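Local coordinates for protein aspartate aminotransferase (PDB 4H51) that probably transfers the amino group of aspartate to 2-oxoglutarate with the help of pyridoxal 5'-phosphate, working as a homodimer, at residues N213-L218 / R248-R253; K98-N103 / V257-S262; K182-A187 / S217-K222. All blocks are in the same frame, centred on the assembly; numbering follows the deposited sequence.

Interaction 1: residues N213-L218 / R248-R253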
ATOM      1  N   ASN B 213      26.102  -1.703 -21.675  1.00 14.70           N
ATOM      2  CA  ASN B 213      26.370  -2.969 -22.354  0.70 15.52           C
ATOM      3  C   ASN B 213      27.423  -3.790 -21.597  1.00 15.96           C
ATOM      4  O   ASN B 213      27.279  -5.037 -21.443  1.00 15.69           O
ATOM      5  CB  ASN B 213      26.801  -2.714 -23.810  0.70 16.58           C
ATOM      6  CG  ASN B 213      26.736  -3.975 -24.688  0.70 17.53           C
ATOM      7  OD1 ASN B 213      25.728  -4.682 -24.720  0.70 18.03           O
ATOM      8  ND2 ASN B 213      27.791  -4.219 -25.453  0.70 18.69           N
ATOM      9  N   GLU B 214      28.464  -3.128 -21.091  1.00 16.11           N
ATOM     10  CA  GLU B 214      29.500  -3.847 -20.315  1.00 17.37           C
ATOM     11  C   GLU B 214      28.923  -4.379 -19.006  1.00 16.15           C
ATOM     12  O   GLU B 214      29.231  -5.488 -18.621  1.00 15.53           O
ATOM     13  CB  GLU B 214      30.679  -2.975 -19.991  1.00 19.73           C
ATOM     14  CG  GLU B 214      31.558  -2.652 -21.187  1.00 24.14           C
ATOM     15  CD  GLU B 214      32.901  -2.039 -20.759  1.00 28.01           C
ATOM     16  OE1 GLU B 214      33.591  -2.595 -19.870  1.00 31.48           O
ATOM     17  OE2 GLU B 214      33.263  -0.971 -21.297  1.00 34.84           O
ATOM     18  N   ILE B 215      28.027  -3.611 -18.376  1.00 14.84           N
ATOM     19  CA  ILE B 215      27.422  -4.068 -17.116  1.00 14.09           C
ATOM     20  C   ILE B 215      26.548  -5.290 -17.378  1.00 13.88           C
ATOM     21  O   ILE B 215      26.550  -6.245 -16.592  1.00 13.74           O
ATOM     22  CB  ILE B 215      26.572  -2.982 -16.470  1.00 13.56           C
ATOM     23  CG1 ILE B 215      27.437  -1.809 -16.019  1.00 13.36           C
ATOM     24  CG2 ILE B 215      25.841  -3.544 -15.222  1.00 13.17           C
ATOM     25  CD1 ILE B 215      26.636  -0.540 -15.825  1.00 12.77           C
ATOM     26  N   ALA B 216      25.800  -5.281 -18.483  1.00 13.98           N
ATOM     27  CA  ALA B 216      25.001  -6.472 -18.846  1.00 14.03           C
ATOM     28  C   ALA B 216      25.887  -7.703 -19.010  1.00 14.50           C
ATOM     29  O   ALA B 216      25.536  -8.763 -18.516  1.00 14.45           O
ATOM     30  CB  ALA B 216      24.165  -6.249 -20.088  1.00 14.73           C
ATOM     31  N   SER B 217      26.992  -7.589 -19.729  1.00 14.79           N
ATOM     32  CA  SER B 217      27.895  -8.722 -19.908  1.00 15.74           C
ATOM     33  C   SER B 217      28.390  -9.309 -18.576  1.00 15.58           C
ATOM     34  O   SER B 217      28.484 -10.525 -18.421  1.00 16.33           O
ATOM     35  CB  SER B 217      29.118  -8.307 -20.725  1.00 16.29           C
ATOM     36  OG  SER B 217      28.718  -7.954 -22.009  1.00 16.70           O
ATOM     37  N   LEU B 218      28.715  -8.439 -17.642  1.00 15.34           N
ATOM     38  CA  LEU B 218      29.184  -8.862 -16.319  1.00 15.45           C
ATOM     39  C   LEU B 218      28.071  -9.519 -15.508  1.00 14.82           C
ATOM     40  O   LEU B 218      28.314 -10.522 -14.801  1.00 15.00           O
ATOM     41  CB  LEU B 218      29.706  -7.656 -15.542  1.00 15.89           C
ATOM     42  CG  LEU B 218      30.958  -7.014 -16.110  1.00 16.83           C
ATOM     43  CD1 LEU B 218      31.386  -5.902 -15.181  1.00 17.18           C
ATOM     44  CD2 LEU B 218      32.080  -8.039 -16.257  1.00 18.31           C
ATOM     45  N   ARG B 248      15.724  -2.249 -21.682  1.00 11.66           N
ATOM     46  CA  ARG B 248      15.493  -2.920 -22.991  1.00 12.11           C
ATOM     47  C   ARG B 248      16.692  -3.701 -23.480  1.00 12.50           C
ATOM     48  O   ARG B 248      16.540  -4.799 -24.029  1.00 12.84           O
ATOM     49  CB  ARG B 248      15.002  -1.955 -24.105  1.00 12.45           C
ATOM     50  CG  ARG B 248      13.662  -1.340 -23.800  1.00 12.15           C
ATOM     51  CD  ARG B 248      13.198  -0.364 -24.840  1.00 12.76           C
ATOM     52  NE  ARG B 248      11.922   0.250 -24.419  1.00 12.83           N
ATOM     53  CZ  ARG B 248      11.339   1.230 -25.080  1.00 13.02           C
ATOM     54  NH1 ARG B 248      11.874   1.667 -26.201  1.00 13.87           N
ATOM     55  NH2 ARG B 248      10.209   1.734 -24.629  1.00 13.77           N
ATOM     56  N   LEU B 249      17.886  -3.167 -23.242  1.00 12.40           N
ATOM     57  CA  LEU B 249      19.143  -3.895 -23.557  1.00 12.77           C
ATOM     58  C   LEU B 249      19.302  -5.136 -22.733  1.00 12.62           C
ATOM     59  O   LEU B 249      19.652  -6.188 -23.265  1.00 13.42           O
ATOM     60  CB  LEU B 249      20.367  -3.013 -23.275  1.00 12.77           C
ATOM     61  CG  LEU B 249      21.788  -3.606 -23.397  1.00 13.62           C
ATOM     62  CD1 LEU B 249      22.202  -3.947 -24.828  1.00 14.28           C
ATOM     63  CD2 LEU B 249      22.740  -2.594 -22.781  1.00 14.09           C
ATOM     64  N   PHE B 250      19.077  -5.037 -21.411  1.00 12.07           N
ATOM     65  CA  PHE B 250      19.194  -6.218 -20.562  1.00 12.14           C
ATOM     66  C   PHE B 250      18.201  -7.313 -20.994  1.00 12.43           C
ATOM     67  O   PHE B 250      18.538  -8.496 -20.997  1.00 12.67           O
ATOM     68  CB  PHE B 250      19.052  -5.856 -19.067  1.00 11.59           C
ATOM     69  CG  PHE B 250      20.283  -5.204 -18.440  1.00 11.48           C
ATOM     70  CD1 PHE B 250      21.010  -4.216 -19.090  1.00 11.97           C
ATOM     71  CD2 PHE B 250      20.670  -5.529 -17.160  1.00 11.44           C
ATOM     72  CE1 PHE B 250      22.081  -3.600 -18.502  1.00 11.84           C
ATOM     73  CE2 PHE B 250      21.773  -4.927 -16.559  1.00 11.42           C
ATOM     74  CZ  PHE B 250      22.487  -3.967 -17.246  1.00 11.52           C
ATOM     75  N   ALA B 251      16.969  -6.925 -21.323  1.00 12.57           N
ATOM     76  CA  ALA B 251      15.965  -7.890 -21.796  1.00 13.08           C
ATOM     77  C   ALA B 251      16.484  -8.546 -23.051  1.00 13.83           C
ATOM     78  O   ALA B 251      16.462  -9.754 -23.159  1.00 14.16           O
ATOM     79  CB  ALA B 251      14.634  -7.198 -22.107  1.00 12.89           C
ATOM     80  N   ARG B 252      16.904  -7.729 -24.021  1.00 14.29           N
ATOM     81  CA  ARG B 252      17.340  -8.230 -25.322  1.00 14.88           C
ATOM     82  C   ARG B 252      18.491  -9.196 -25.149  1.00 15.79           C
ATOM     83  O   ARG B 252      18.577 -10.173 -25.912  1.00 16.03           O
ATOM     84  CB  ARG B 252      17.760  -7.123 -26.285  1.00 15.41           C
ATOM     85  N   ARG B 253      19.343  -8.970 -24.126  1.00 15.36           N
ATOM     86  CA  ARG B 253      20.483  -9.853 -23.913  1.00 16.08           C
ATOM     87  C   ARG B 253      20.229 -11.032 -22.958  1.00 16.33           C
ATOM     88  O   ARG B 253      21.173 -11.725 -22.597  1.00 16.61           O
ATOM     89  CB  ARG B 253      21.718  -9.051 -23.495  1.00 16.11           C
ATOM     90  CG  ARG B 253      22.217  -8.250 -24.703  1.00 16.60           C
ATOM     91  CD  ARG B 253      23.555  -7.641 -24.501  1.00 16.85           C
ATOM     92  NE  ARG B 253      24.550  -8.656 -24.141  1.00 16.86           N
ATOM     93  CZ  ARG B 253      25.685  -8.355 -23.535  1.00 16.78           C
ATOM     94  NH1 ARG B 253      25.958  -7.074 -23.231  1.00 16.62           N
ATOM     95  NH2 ARG B 253      26.518  -9.314 -23.183  1.00 16.80           N
TER
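R253 leaves its backbone with CG beside the backbone N (chi1 -71°) and then bends at chi3 (56°), a kink that turns its guanidinium to N213 and S217, one turn apart on helix 209-221. The S217 hydroxyl is gripped end-on by two nitrogens: NH2 reaches OG at 2.8 Å and NH1 reaches OG at 3.1 Å, both with OG almost exactly in the guanidinium plane. NH1 also gives a weak, bent bond to the backbone O of N213 (3.0 Å). A second weak bond, from NH1 to N213 OD1 (2.8 Å), is doubtful, since the asparagine has two conformers and the bond belongs to the one described here. The two in-plane bonds to OG probably set the turn of the guanidinium, and the weak bonds add little. In the large domain of this fold-type I aminotransferase, helices 209-221 and 245-252 pack side by side, the axes of their short segments 10.0 Å apart at closest and inclined by 39°. A216 sits at the centre of the interface, its CB over one face of the F250 ring, 4.0 Å from the centroid in a CH-pi contact. I215 comes to the same ring from its edge, CG2 lying 3.9 Å from CZ. F228 of the central sheet meets F250 edge-to-face. Nearer the surface, L249 packs against the backbone of N213, its CD2 3.6 Å from N213 N.

Interaction 2: residues K98-N103 / V257-S262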
ATOM      1  N   LYS B  98       4.454  -2.015 -20.967  1.00 17.93           N
ATOM      2  CA  LYS B  98       4.726  -1.634 -22.352  1.00 20.09           C
ATOM      3  C   LYS B  98       5.605  -0.414 -22.467  1.00 19.11           C
ATOM      4  O   LYS B  98       6.432  -0.343 -23.369  1.00 18.61           O
ATOM      5  CB  LYS B  98       3.448  -1.305 -23.122  1.00 23.19           C
ATOM      6  CG  LYS B  98       2.873  -2.467 -23.878  1.00 26.29           C
ATOM      7  CD  LYS B  98       1.655  -2.121 -24.720  1.00 28.37           C
ATOM      8  CE  LYS B  98       0.705  -3.316 -24.698  1.00 31.01           C
ATOM      9  NZ  LYS B  98      -0.414  -3.282 -25.689  1.00 33.92           N
ATOM     10  N   ILE B  99       5.437   0.574 -21.601  1.00 17.96           N
ATOM     11  CA  ILE B  99       6.248   1.793 -21.770  1.00 19.08           C
ATOM     12  C   ILE B  99       7.705   1.503 -21.458  1.00 18.28           C
ATOM     13  O   ILE B  99       8.592   2.171 -21.926  1.00 15.68           O
ATOM     14  CB  ILE B  99       5.751   3.015 -20.968  1.00 19.77           C
ATOM     15  CG1 ILE B  99       6.088   2.911 -19.495  1.00 20.15           C
ATOM     16  CG2 ILE B  99       4.267   3.251 -21.256  1.00 19.68           C
ATOM     17  CD1 ILE B  99       6.127   4.252 -18.775  1.00 21.64           C
ATOM     18  N   ILE B 100       7.942   0.492 -20.632  1.00 18.76           N
ATOM     19  CA  ILE B 100       9.312   0.206 -20.293  1.00 20.24           C
ATOM     20  C   ILE B 100       9.944  -0.669 -21.388  1.00 18.08           C
ATOM     21  O   ILE B 100      11.027  -0.318 -21.853  1.00 17.30           O
ATOM     22  CB  ILE B 100       9.532  -0.225 -18.819  1.00 22.36           C
ATOM     23  CG1 ILE B 100      11.008  -0.507 -18.585  1.00 25.18           C
ATOM     24  CG2 ILE B 100       8.603  -1.347 -18.339  1.00 23.74           C
ATOM     25  CD1 ILE B 100      11.774   0.818 -18.418  1.00 25.16           C
ATOM     26  N   TYR B 101       9.263  -1.721 -21.847  1.00 16.48           N
ATOM     27  CA  TYR B 101       9.857  -2.662 -22.819  1.00 18.32           C
ATOM     28  C   TYR B 101       9.509  -2.411 -24.272  1.00 18.67           C
ATOM     29  O   TYR B 101      10.152  -2.968 -25.137  1.00 19.41           O
ATOM     30  CB  TYR B 101       9.513  -4.099 -22.439  1.00 17.51           C
ATOM     31  CG  TYR B 101      10.217  -4.508 -21.191  1.00 16.72           C
ATOM     32  CD1 TYR B 101      11.611  -4.571 -21.161  1.00 16.14           C
ATOM     33  CD2 TYR B 101       9.523  -4.743 -20.008  1.00 16.09           C
ATOM     34  CE1 TYR B 101      12.277  -4.916 -20.017  1.00 15.93           C
ATOM     35  CE2 TYR B 101      10.189  -5.085 -18.859  1.00 15.21           C
ATOM     36  CZ  TYR B 101      11.574  -5.171 -18.877  1.00 15.28           C
ATOM     37  OH  TYR B 101      12.276  -5.512 -17.748  1.00 14.58           O
ATOM     38  N   GLY B 102       8.507  -1.561 -24.533  1.00 19.96           N
ATOM     39  CA  GLY B 102       7.994  -1.351 -25.909  1.00 24.39           C
ATOM     40  C   GLY B 102       7.036  -2.482 -26.309  1.00 28.23           C
ATOM     41  O   GLY B 102       6.897  -3.455 -25.566  1.00 28.17           O
ATOM     42  N   ASN B 103       6.388  -2.363 -27.484  1.00 35.69           N
ATOM     43  CA  ASN B 103       5.492  -3.426 -28.033  1.00 36.31           C
ATOM     44  C   ASN B 103       6.303  -4.562 -28.664  1.00 41.33           C
ATOM     45  O   ASN B 103       6.445  -4.654 -29.897  1.00 44.49           O
ATOM     46  CB  ASN B 103       4.514  -2.841 -29.056  1.00 37.26           C
ATOM     47  N   VAL B 257      15.240  -9.739 -15.951  1.00 13.41           N
ATOM     48  CA  VAL B 257      15.084  -8.460 -15.287  1.00 12.06           C
ATOM     49  C   VAL B 257      13.874  -8.456 -14.354  1.00 11.62           C
ATOM     50  O   VAL B 257      12.761  -8.745 -14.769  1.00 11.89           O
ATOM     51  CB  VAL B 257      14.897  -7.373 -16.343  1.00 11.65           C
ATOM     52  CG1 VAL B 257      14.547  -6.053 -15.680  1.00 10.71           C
ATOM     53  CG2 VAL B 257      16.143  -7.296 -17.224  1.00 11.94           C
ATOM     54  N   LEU B 258      14.113  -8.118 -13.085  1.00 10.81           N
ATOM     55  CA  LEU B 258      13.095  -7.722 -12.170  1.00 10.16           C
ATOM     56  C   LEU B 258      13.126  -6.180 -12.174  1.00  9.87           C
ATOM     57  O   LEU B 258      14.216  -5.572 -12.108  1.00  9.95           O
ATOM     58  CB  LEU B 258      13.383  -8.237 -10.773  1.00 10.03           C
ATOM     59  CG  LEU B 258      12.297  -8.114  -9.684  1.00  9.78           C
ATOM     60  CD1 LEU B 258      11.080  -8.921 -10.067  1.00  9.65           C
ATOM     61  CD2 LEU B 258      12.807  -8.546  -8.286  1.00  9.74           C
ATOM     62  N   LEU B 259      11.956  -5.572 -12.275  1.00  9.74           N
ATOM     63  CA  LEU B 259      11.849  -4.100 -12.418  1.00  9.81           C
ATOM     64  C   LEU B 259      10.700  -3.504 -11.581  1.00  9.49           C
ATOM     65  O   LEU B 259       9.562  -3.982 -11.619  1.00  9.17           O
ATOM     66  CB  LEU B 259      11.767  -3.681 -13.908  1.00 10.61           C
ATOM     67  CG  LEU B 259      11.947  -2.181 -14.255  1.00 10.47           C
ATOM     68  CD1 LEU B 259      12.724  -1.968 -15.558  1.00 11.60           C
ATOM     69  CD2 LEU B 259      10.564  -1.565 -14.303  1.00 10.90           C
ATOM     70  N   ALA B 260      11.056  -2.442 -10.826  1.00  9.58           N
ATOM     71  CA  ALA B 260      10.175  -1.627  -9.986  1.00  9.18           C
ATOM     72  C   ALA B 260       9.910  -0.312 -10.683  1.00  9.63           C
ATOM     73  O   ALA B 260      10.837   0.481 -10.914  1.00 10.01           O
ATOM     74  CB  ALA B 260      10.835  -1.341  -8.633  1.00  8.57           C
ATOM     75  N   GLN B 261       8.664  -0.061 -11.035  1.00  9.39           N
ATOM     76  CA  GLN B 261       8.290   1.112 -11.820  1.00 10.13           C
ATOM     77  C   GLN B 261       7.404   2.050 -11.022  1.00  9.67           C
ATOM     78  O   GLN B 261       6.486   1.603 -10.326  1.00  8.92           O
ATOM     79  CB  GLN B 261       7.550   0.605 -13.051  1.00 11.62           C
ATOM     80  CG  GLN B 261       6.961   1.625 -13.964  1.00 12.86           C
ATOM     81  CD  GLN B 261       6.216   0.966 -15.104  1.00 14.89           C
ATOM     82  OE1 GLN B 261       5.270   0.200 -14.862  1.00 15.16           O
ATOM     83  NE2 GLN B 261       6.588   1.315 -16.358  1.00 14.92           N
ATOM     84  N   SER B 262       7.645   3.357 -11.179  1.00  9.38           N
ATOM     85  CA  SER B 262       6.843   4.383 -10.542  1.00  9.25           C
ATOM     86  C   SER B 262       6.212   5.318 -11.562  1.00  9.39           C
ATOM     87  O   SER B 262       6.831   5.623 -12.552  1.00  9.27           O
ATOM     88  CB  SER B 262       7.716   5.265  -9.676  1.00  9.20           C
ATOM     89  OG  SER B 262       6.934   6.290  -9.063  1.00  9.28           O
TER
HETATM   90  O   HOH W   1      10.758  -6.807 -15.789  1.00 12.36           O
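I100 and L259 reach toward each other tip to tip between helix 90-101 and strand 258-262, I100 CG1 meeting L259 CD1 at 3.8 Å. Two residues on along the strand, Q261 extends straight out with CG opposite the backbone N (chi1 175°) and slides antiparallel past I100, whose CG2 lies 3.9 Å from its NE2. I99 crosses the same amide, its CG1 3.6 Å from NE2. The amide is nevertheless satisfied, because NE2 bonds to the carbonyl of A96 one turn back in the helix and OE1 to the hydroxyl of T276 on the neighbouring strand; these two bonds fix which way round the amide lies within an apolar setting. At the other end Y101 and V257 also pass in opposite directions. The phenol oxygen comes close to the methyl, OH to CG1 3.1 Å, with V257 CG1 near the ring plane at its edge. Water 1 bridges the pair: it lies 2.8 Å from Y101 OH and donates to V257 O at 3.0 Å. All six touching residues are buried. On the far side of the strand, A260 packs on helix 117-129, and S262 OG bonds to the cofactor phosphate of the modified lysine at position 265. The contact is thus the C-terminal turn of a helix packed on one face of the central mixed sheet of a fold-type I PLP enzyme, on the strand that leads into the cofactor site.

Interaction 3: residues K182-A187 / S217-K222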
ATOM      1  N   LYS B 182      34.801  -3.860 -10.924  1.00 18.04           N
ATOM      2  CA  LYS B 182      35.542  -4.623  -9.939  1.00 19.20           C
ATOM      3  C   LYS B 182      34.581  -5.209  -8.895  1.00 17.78           C
ATOM      4  O   LYS B 182      34.675  -6.368  -8.579  1.00 17.24           O
ATOM      5  CB  LYS B 182      36.571  -3.721  -9.280  1.00 21.36           C
ATOM      6  CG  LYS B 182      37.461  -4.381  -8.238  1.00 24.86           C
ATOM      7  CD  LYS B 182      38.719  -3.525  -8.033  1.00 27.82           C
ATOM      8  CE  LYS B 182      39.223  -3.550  -6.603  1.00 31.22           C
ATOM      9  NZ  LYS B 182      39.628  -4.932  -6.223  1.00 33.81           N
ATOM     10  N   ASP B 183      33.681  -4.393  -8.361  1.00 16.83           N
ATOM     11  CA  ASP B 183      32.768  -4.889  -7.335  1.00 16.56           C
ATOM     12  C   ASP B 183      31.735  -5.930  -7.860  1.00 15.68           C
ATOM     13  O   ASP B 183      31.370  -6.891  -7.150  1.00 15.81           O
ATOM     14  CB  ASP B 183      32.073  -3.701  -6.652  1.00 17.33           C
ATOM     15  CG  ASP B 183      33.005  -2.907  -5.735  1.00 18.87           C
ATOM     16  OD1 ASP B 183      34.190  -3.324  -5.492  1.00 22.23           O
ATOM     17  OD2 ASP B 183      32.589  -1.792  -5.317  1.00 16.91           O
ATOM     18  N   ILE B 184      31.253  -5.734  -9.087  1.00 14.43           N
ATOM     19  CA  ILE B 184      30.350  -6.701  -9.745  1.00 13.84           C
ATOM     20  C   ILE B 184      31.070  -8.035  -9.846  1.00 14.37           C
ATOM     21  O   ILE B 184      30.509  -9.056  -9.586  1.00 13.88           O
ATOM     22  CB  ILE B 184      29.896  -6.194 -11.150  1.00 13.60           C
ATOM     23  CG1 ILE B 184      29.007  -4.955 -11.013  1.00 12.94           C
ATOM     24  CG2 ILE B 184      29.110  -7.260 -11.957  1.00 13.46           C
ATOM     25  CD1 ILE B 184      28.867  -4.165 -12.326  1.00 12.75           C
ATOM     26  N   LEU B 185      32.337  -7.990 -10.236  1.00 15.11           N
ATOM     27  CA  LEU B 185      33.116  -9.209 -10.442  1.00 15.82           C
ATOM     28  C   LEU B 185      33.506  -9.863  -9.089  1.00 16.54           C
ATOM     29  O   LEU B 185      33.590 -11.096  -8.981  1.00 17.30           O
ATOM     30  CB  LEU B 185      34.347  -8.897 -11.329  1.00 16.37           C
ATOM     31  CG  LEU B 185      34.106  -8.787 -12.858  1.00 16.34           C
ATOM     32  CD1 LEU B 185      35.366  -8.308 -13.579  1.00 17.14           C
ATOM     33  CD2 LEU B 185      33.655 -10.143 -13.353  1.00 16.97           C
ATOM     34  N   ALA B 186      33.779  -9.038  -8.078  1.00 16.39           N
ATOM     35  CA  ALA B 186      34.242  -9.523  -6.771  1.00 17.14           C
ATOM     36  C   ALA B 186      33.104 -10.170  -5.967  1.00 16.85           C
ATOM     37  O   ALA B 186      33.320 -11.030  -5.124  1.00 18.00           O
ATOM     38  CB  ALA B 186      34.892  -8.392  -5.972  1.00 16.71           C
ATOM     39  N   ALA B 187      31.881  -9.787  -6.262  1.00 15.87           N
ATOM     40  CA  ALA B 187      30.724 -10.404  -5.653  1.00 15.58           C
ATOM     41  C   ALA B 187      30.655 -11.864  -6.019  1.00 16.06           C
ATOM     42  O   ALA B 187      31.013 -12.266  -7.122  1.00 15.51           O
ATOM     43  CB  ALA B 187      29.473  -9.697  -6.109  1.00 14.58           C
ATOM     44  N   SER B 217      26.992  -7.589 -19.729  1.00 14.79           N
ATOM     45  CA  SER B 217      27.895  -8.722 -19.908  1.00 15.74           C
ATOM     46  C   SER B 217      28.390  -9.309 -18.576  1.00 15.58           C
ATOM     47  O   SER B 217      28.484 -10.525 -18.421  1.00 16.33           O
ATOM     48  CB  SER B 217      29.118  -8.307 -20.725  1.00 16.29           C
ATOM     49  OG  SER B 217      28.718  -7.954 -22.009  1.00 16.70           O
ATOM     50  N   LEU B 218      28.715  -8.439 -17.642  1.00 15.34           N
ATOM     51  CA  LEU B 218      29.184  -8.862 -16.319  1.00 15.45           C
ATOM     52  C   LEU B 218      28.071  -9.519 -15.508  1.00 14.82           C
ATOM     53  O   LEU B 218      28.314 -10.522 -14.801  1.00 15.00           O
ATOM     54  CB  LEU B 218      29.706  -7.656 -15.542  1.00 15.89           C
ATOM     55  CG  LEU B 218      30.958  -7.014 -16.110  1.00 16.83           C
ATOM     56  CD1 LEU B 218      31.386  -5.902 -15.181  1.00 17.18           C
ATOM     57  CD2 LEU B 218      32.080  -8.039 -16.257  1.00 18.31           C
ATOM     58  N   MET B 219      26.853  -8.981 -15.586  1.00 13.91           N
ATOM     59  CA  MET B 219      25.726  -9.590 -14.853  1.00 13.92           C
ATOM     60  C   MET B 219      25.406 -10.992 -15.373  1.00 14.44           C
ATOM     61  O   MET B 219      25.022 -11.887 -14.602  1.00 15.41           O
ATOM     62  CB  MET B 219      24.441  -8.720 -14.930  1.00 13.24           C
ATOM     63  CG  MET B 219      24.630  -7.316 -14.329  1.00 12.83           C
ATOM     64  SD  MET B 219      24.769  -7.458 -12.543  1.00 12.19           S
ATOM     65  CE  MET B 219      25.387  -5.820 -12.132  1.00 11.91           C
ATOM     66  N   LEU B 220      25.564 -11.193 -16.685  1.00 14.70           N
ATOM     67  CA  LEU B 220      25.320 -12.490 -17.273  1.00 15.39           C
ATOM     68  C   LEU B 220      26.451 -13.441 -16.889  1.00 15.72           C
ATOM     69  O   LEU B 220      26.186 -14.549 -16.485  1.00 16.21           O
ATOM     70  CB  LEU B 220      25.190 -12.407 -18.803  1.00 15.78           C
ATOM     71  CG  LEU B 220      23.896 -11.827 -19.337  1.00 15.49           C
ATOM     72  CD1 LEU B 220      24.101 -11.128 -20.696  1.00 15.94           C
ATOM     73  CD2 LEU B 220      22.784 -12.899 -19.413  1.00 15.79           C
ATOM     74  N   ALA B 221      27.696 -12.992 -16.951  1.00 15.88           N
ATOM     75  CA  ALA B 221      28.855 -13.842 -16.658  1.00 16.61           C
ATOM     76  C   ALA B 221      28.847 -14.355 -15.230  1.00 16.47           C
ATOM     77  O   ALA B 221      29.229 -15.497 -14.970  1.00 16.75           O
ATOM     78  CB  ALA B 221      30.158 -13.082 -16.929  1.00 16.86           C
ATOM     79  N   LYS B 222      28.392 -13.495 -14.327  1.00 15.53           N
ATOM     80  CA  LYS B 222      28.378 -13.765 -12.896  1.00 15.71           C
ATOM     81  C   LYS B 222      27.050 -14.385 -12.445  1.00 15.88           C
ATOM     82  O   LYS B 222      26.920 -14.760 -11.281  1.00 15.50           O
ATOM     83  CB  LYS B 222      28.661 -12.476 -12.109  1.00 15.05           C
ATOM     84  CG  LYS B 222      30.092 -11.941 -12.257  1.00 15.12           C
ATOM     85  CD  LYS B 222      31.101 -12.795 -11.505  1.00 15.63           C
ATOM     86  CE  LYS B 222      30.915 -12.603 -10.010  1.00 15.54           C
ATOM     87  NZ  LYS B 222      31.792 -13.569  -9.253  1.00 16.02           N
TER
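K222 is bent at both chi2 (-73°) and chi3, which brings its ammonium to the C-terminal end of helix 177-186. NZ bonds to A187 O at 2.6 Å, a short distance whose exact geometry is doubtful, and to L185 O at 3.1 Å, here from above the carbonyl plane. D189 adds a salt bridge to the same nitrogen, so two backbone oxygens and a carboxylate surround one charge, which probably also interacts favourably with the negative end of the helix dipole. Next to the lysine the packing is aliphatic. I184 has CG2 opposite its backbone N, facing L218 CB at 3.7 Å, while its CD1 meets M219 CE at 3.9 Å. M219 starts out pointing away from the other helix, and the bend at chi2 (-71°) swings its methyl back. L218 in turn sends CD2 to CD2 of the solvent-exposed L185, 3.9 Å away, the two side chains crossing at about a right angle. F193 of the central sheet touches I184 and M219. The two short helical segments run almost parallel, 9° apart with axes 9.9 Å distant, as neighbouring helices do on one face of the alpha/beta/alpha large domain of class I aminotransferases.

Overall arrangement
From the N terminus, helix 90-101 comes first, and its end waits for strand 258-262 before interaction 2 closes the widest loop, some 153 residues long. Interactions 1 and 3 both nest inside it. Helix 177-186 meets helix 209-221 in interaction 3, enclosing strand 192-196; helix 209-221 then meets helix 245-252 in interaction 1, enclosing strand 225-230. These two loops follow one another and share S217 and L218, so three helices are joined in series. R248 extends the series, its guanidinium probably hydrogen-bonding to the carbonyls of I99 and I100 and so linking interaction 1 to interaction 2. Interactions 2 and 3 do not touch, their centres being about 23 Å apart.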